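Local coordinates for protein putative streptothricin acetyltransferase (Bacillus anthracis, PDB 3PP9) that binds acetyl coenzyme A and, as a member of the GNAT family, probably transfers its acetyl group to the antibiotic streptothricin, at residues L6-L11 with I77-L82. Numbering follows the deposited sequence.
Sequences LLIREL and IIYIAL
Ile80 CD1 lies over one face of the Arg9 guanidinium, 3.8 Å from NH1, while Leu82 CD1 approaches the same group obliquely. On the other side of the sheet, the Tyr79 ring has Ile77 CG1 above one face, offset toward the rim, and Arg9 C at its edge, 3.6 Å from Tyr79 CD1. Arg9 reaches its place because CG sits between backbone N and carbonyl carbon (chi1 63°) and the chain then runs extended to NE, alongside Ile80. There NH1 donates to Glu10 O at 3.0 Å, in the guanidinium plane but bent (136° at the hydrogen), and also forms a salt bridge with Asp15. Next to Tyr79, Glu10 lays its carboxylate carbon CD 3.5 Å from Ile77 CD1, and Ile8 presses CD1 tightly on Ala81 CB at 3.4 Å, with Leu121 of helix 117-131 also touching Ile8. Between the two faces, antiparallel pairing joins edge strand 7-10 to strand 76-83 at one margin of the mixed GNAT sheet: Leu7 and Leu82 exchange two backbone bonds, as do Arg9 and Ile80, and Leu11 N adds a fifth to Ile78 O. NH1 thus serves both the Glu10 carbonyl and Asp15, which probably fixes the guanidinium's turn and offsets its charge.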
ATOM      1  N   LEU A   6     -20.549 -14.617  23.923  1.00 26.67           N
ATOM      2  CA  LEU A   6     -20.202 -14.127  22.601  1.00 24.21           C
ATOM      3  C   LEU A   6     -19.903 -15.235  21.587  1.00 23.24           C
ATOM      4  O   LEU A   6     -19.229 -16.214  21.908  1.00 24.45           O
ATOM      5  CB  LEU A   6     -18.907 -13.300  22.767  1.00 23.01           C
ATOM      6  CG  LEU A   6     -18.373 -12.557  21.565  1.00 22.09           C
ATOM      7  CD1 LEU A   6     -19.265 -11.358  21.337  1.00 23.90           C
ATOM      8  CD2 LEU A   6     -16.921 -12.138  21.834  1.00 24.00           C
ATOM      9  N   LEU A   7     -20.371 -15.062  20.353  1.00 21.52           N
ATOM     10  CA  LEU A   7     -20.095 -16.005  19.261  1.00 21.39           C
ATOM     11  C   LEU A   7     -19.459 -15.257  18.101  1.00 19.82           C
ATOM     12  O   LEU A   7     -19.947 -14.211  17.720  1.00 18.37           O
ATOM     13  CB  LEU A   7     -21.382 -16.677  18.740  1.00 22.08           C
ATOM     14  CG  LEU A   7     -21.196 -17.483  17.425  1.00 23.52           C
ATOM     15  CD1 LEU A   7     -20.257 -18.654  17.626  1.00 24.89           C
ATOM     16  CD2 LEU A   7     -22.519 -17.937  16.824  1.00 27.63           C
ATOM     17  N   ILE A   8     -18.371 -15.799  17.559  1.00 18.30           N
ATOM     18  CA  ILE A   8     -17.713 -15.245  16.390  1.00 17.62           C
ATOM     19  C   ILE A   8     -17.903 -16.281  15.269  1.00 17.01           C
ATOM     20  O   ILE A   8     -17.540 -17.475  15.423  1.00 17.91           O
ATOM     21  CB  ILE A   8     -16.193 -15.017  16.569  1.00 17.71           C
ATOM     22  CG1 ILE A   8     -15.888 -14.051  17.729  1.00 21.70           C
ATOM     23  CG2 ILE A   8     -15.593 -14.557  15.253  1.00 19.43           C
ATOM     24  CD1 ILE A   8     -16.399 -12.680  17.553  1.00 23.97           C
ATOM     25  N   ARG A   9     -18.511 -15.872  14.159  1.00 16.05           N
ATOM     26  CA  ARG A   9     -18.678 -16.803  13.035  1.00 15.84           C
ATOM     27  C   ARG A   9     -18.665 -16.076  11.704  1.00 14.74           C
ATOM     28  O   ARG A   9     -18.819 -14.879  11.643  1.00 14.62           O
ATOM     29  CB  ARG A   9     -19.958 -17.641  13.103  1.00 16.59           C
ATOM     30  CG  ARG A   9     -21.282 -16.871  13.040  1.00 17.78           C
ATOM     31  CD  ARG A   9     -22.438 -17.827  12.658  1.00 17.87           C
ATOM     32  NE  ARG A   9     -23.715 -17.138  12.666  1.00 18.20           N
ATOM     33  CZ  ARG A   9     -24.163 -16.351  11.688  1.00 17.43           C
ATOM     34  NH1 ARG A   9     -23.418 -16.073  10.633  1.00 19.27           N
ATOM     35  NH2 ARG A   9     -25.355 -15.767  11.804  1.00 18.88           N
ATOM     36  N   GLU A  10     -18.469 -16.834  10.637  1.00 13.97           N
ATOM     37  CA  GLU A  10     -18.427 -16.295   9.289  1.00 14.95           C
ATOM     38  C   GLU A  10     -19.778 -15.706   8.877  1.00 15.43           C
ATOM     39  O   GLU A  10     -20.859 -16.305   9.131  1.00 16.14           O
ATOM     40  CB  GLU A  10     -17.998 -17.391   8.300  1.00 16.05           C
ATOM     41  CG  GLU A  10     -17.877 -16.949   6.852  1.00 17.77           C
ATOM     42  CD  GLU A  10     -17.387 -18.090   5.943  1.00 20.77           C
ATOM     43  OE1 GLU A  10     -17.092 -19.180   6.450  1.00 24.00           O
ATOM     44  OE2 GLU A  10     -17.269 -17.866   4.723  1.00 27.40           O
ATOM     45  N   LEU A  11     -19.705 -14.553   8.231  1.00 15.00           N
ATOM     46  CA  LEU A  11     -20.885 -13.851   7.723  1.00 15.45           C
ATOM     47  C   LEU A  11     -21.580 -14.718   6.665  1.00 17.16           C
ATOM     48  O   LEU A  11     -20.921 -15.353   5.835  1.00 18.19           O
ATOM     49  CB  LEU A  11     -20.468 -12.530   7.071  1.00 15.97           C
ATOM     50  CG  LEU A  11     -21.600 -11.652   6.529  1.00 17.49           C
ATOM     51  CD1 LEU A  11     -22.379 -11.092   7.664  1.00 18.37           C
ATOM     52  CD2 LEU A  11     -21.005 -10.534   5.695  1.00 20.30           C
ATOM     53  N   ILE A  77     -13.005 -12.722   3.525  1.00 13.73           N
ATOM     54  CA  ILE A  77     -14.068 -13.155   4.398  1.00 13.49           C
ATOM     55  C   ILE A  77     -14.388 -12.098   5.426  1.00 12.69           C
ATOM     56  O   ILE A  77     -13.585 -11.205   5.659  1.00 13.10           O
ATOM     57  CB  ILE A  77     -13.569 -14.433   5.175  1.00 14.04           C
ATOM     58  CG1 ILE A  77     -14.671 -15.181   5.913  1.00 14.79           C
ATOM     59  CG2 ILE A  77     -12.449 -14.085   6.160  1.00 13.70           C
ATOM     60  CD1 ILE A  77     -14.189 -16.611   6.373  1.00 16.06           C
ATOM     61  N   ILE A  78     -15.591 -12.193   5.986  1.00 12.18           N
ATOM     62  CA  ILE A  78     -16.014 -11.349   7.107  1.00 11.34           C
ATOM     63  C   ILE A  78     -16.450 -12.248   8.266  1.00 11.92           C
ATOM     64  O   ILE A  78     -17.152 -13.260   8.056  1.00 13.04           O
ATOM     65  CB  ILE A  78     -17.155 -10.373   6.752  1.00 11.46           C
ATOM     66  CG1 ILE A  78     -16.603  -9.305   5.820  1.00 12.26           C
ATOM     67  CG2 ILE A  78     -17.734  -9.730   8.010  1.00 13.85           C
ATOM     68  CD1 ILE A  78     -17.639  -8.308   5.268  1.00 14.17           C
ATOM     69  N   TYR A  79     -15.961 -11.937   9.462  1.00 12.42           N
ATOM     70  CA  TYR A  79     -16.425 -12.633  10.656  1.00 12.66           C
ATOM     71  C   TYR A  79     -17.210 -11.618  11.456  1.00 13.32           C
ATOM     72  O   TYR A  79     -16.808 -10.461  11.552  1.00 13.79           O
ATOM     73  CB  TYR A  79     -15.312 -13.199  11.513  1.00 12.80           C
ATOM     74  CG  TYR A  79     -14.605 -14.365  10.896  1.00 12.50           C
ATOM     75  CD1 TYR A  79     -15.133 -15.639  10.992  1.00 14.66           C
ATOM     76  CD2 TYR A  79     -13.396 -14.206  10.252  1.00 13.97           C
ATOM     77  CE1 TYR A  79     -14.493 -16.730  10.417  1.00 14.49           C
ATOM     78  CE2 TYR A  79     -12.739 -15.290   9.705  1.00 14.21           C
ATOM     79  CZ  TYR A  79     -13.287 -16.540   9.792  1.00 15.73           C
ATOM     80  OH  TYR A  79     -12.622 -17.628   9.236  1.00 19.47           O
ATOM     81  N   ILE A  80     -18.337 -12.049  12.005  1.00 13.04           N
ATOM     82  CA  ILE A  80     -19.168 -11.200  12.848  1.00 12.97           C
ATOM     83  C   ILE A  80     -19.150 -11.676  14.294  1.00 14.00           C
ATOM     84  O   ILE A  80     -19.005 -12.864  14.572  1.00 15.15           O
ATOM     85  CB  ILE A  80     -20.662 -11.120  12.363  1.00 13.32           C
ATOM     86  CG1 ILE A  80     -21.296 -12.518  12.190  1.00 14.47           C
ATOM     87  CG2 ILE A  80     -20.739 -10.338  11.057  1.00 13.92           C
ATOM     88  CD1 ILE A  80     -22.803 -12.533  11.802  1.00 14.53           C
ATOM     89  N   ALA A  81     -19.285 -10.729  15.215  1.00 13.88           N
ATOM     90  CA  ALA A  81     -19.365 -10.999  16.629  1.00 14.47           C
ATOM     91  C   ALA A  81     -20.830 -10.852  17.044  1.00 15.56           C
ATOM     92  O   ALA A  81     -21.429  -9.780  16.879  1.00 16.54           O
ATOM     93  CB  ALA A  81     -18.507  -9.993  17.407  1.00 15.03           C
ATOM     94  N   LEU A  82     -21.398 -11.908  17.614  1.00 15.97           N
ATOM     95  CA  LEU A  82     -22.780 -11.932  18.053  1.00 17.59           C
ATOM     96  C   LEU A  82     -22.885 -12.040  19.563  1.00 18.91           C
ATOM     97  O   LEU A  82     -22.291 -12.932  20.172  1.00 19.63           O
ATOM     98  CB  LEU A  82     -23.487 -13.156  17.438  1.00 18.30           C
ATOM     99  CG  LEU A  82     -23.708 -13.040  15.933  1.00 19.94           C
ATOM    100  CD1 LEU A  82     -23.780 -14.428  15.294  1.00 23.51           C
ATOM    101  CD2 LEU A  82     -24.960 -12.224  15.681  1.00 22.64           C
TER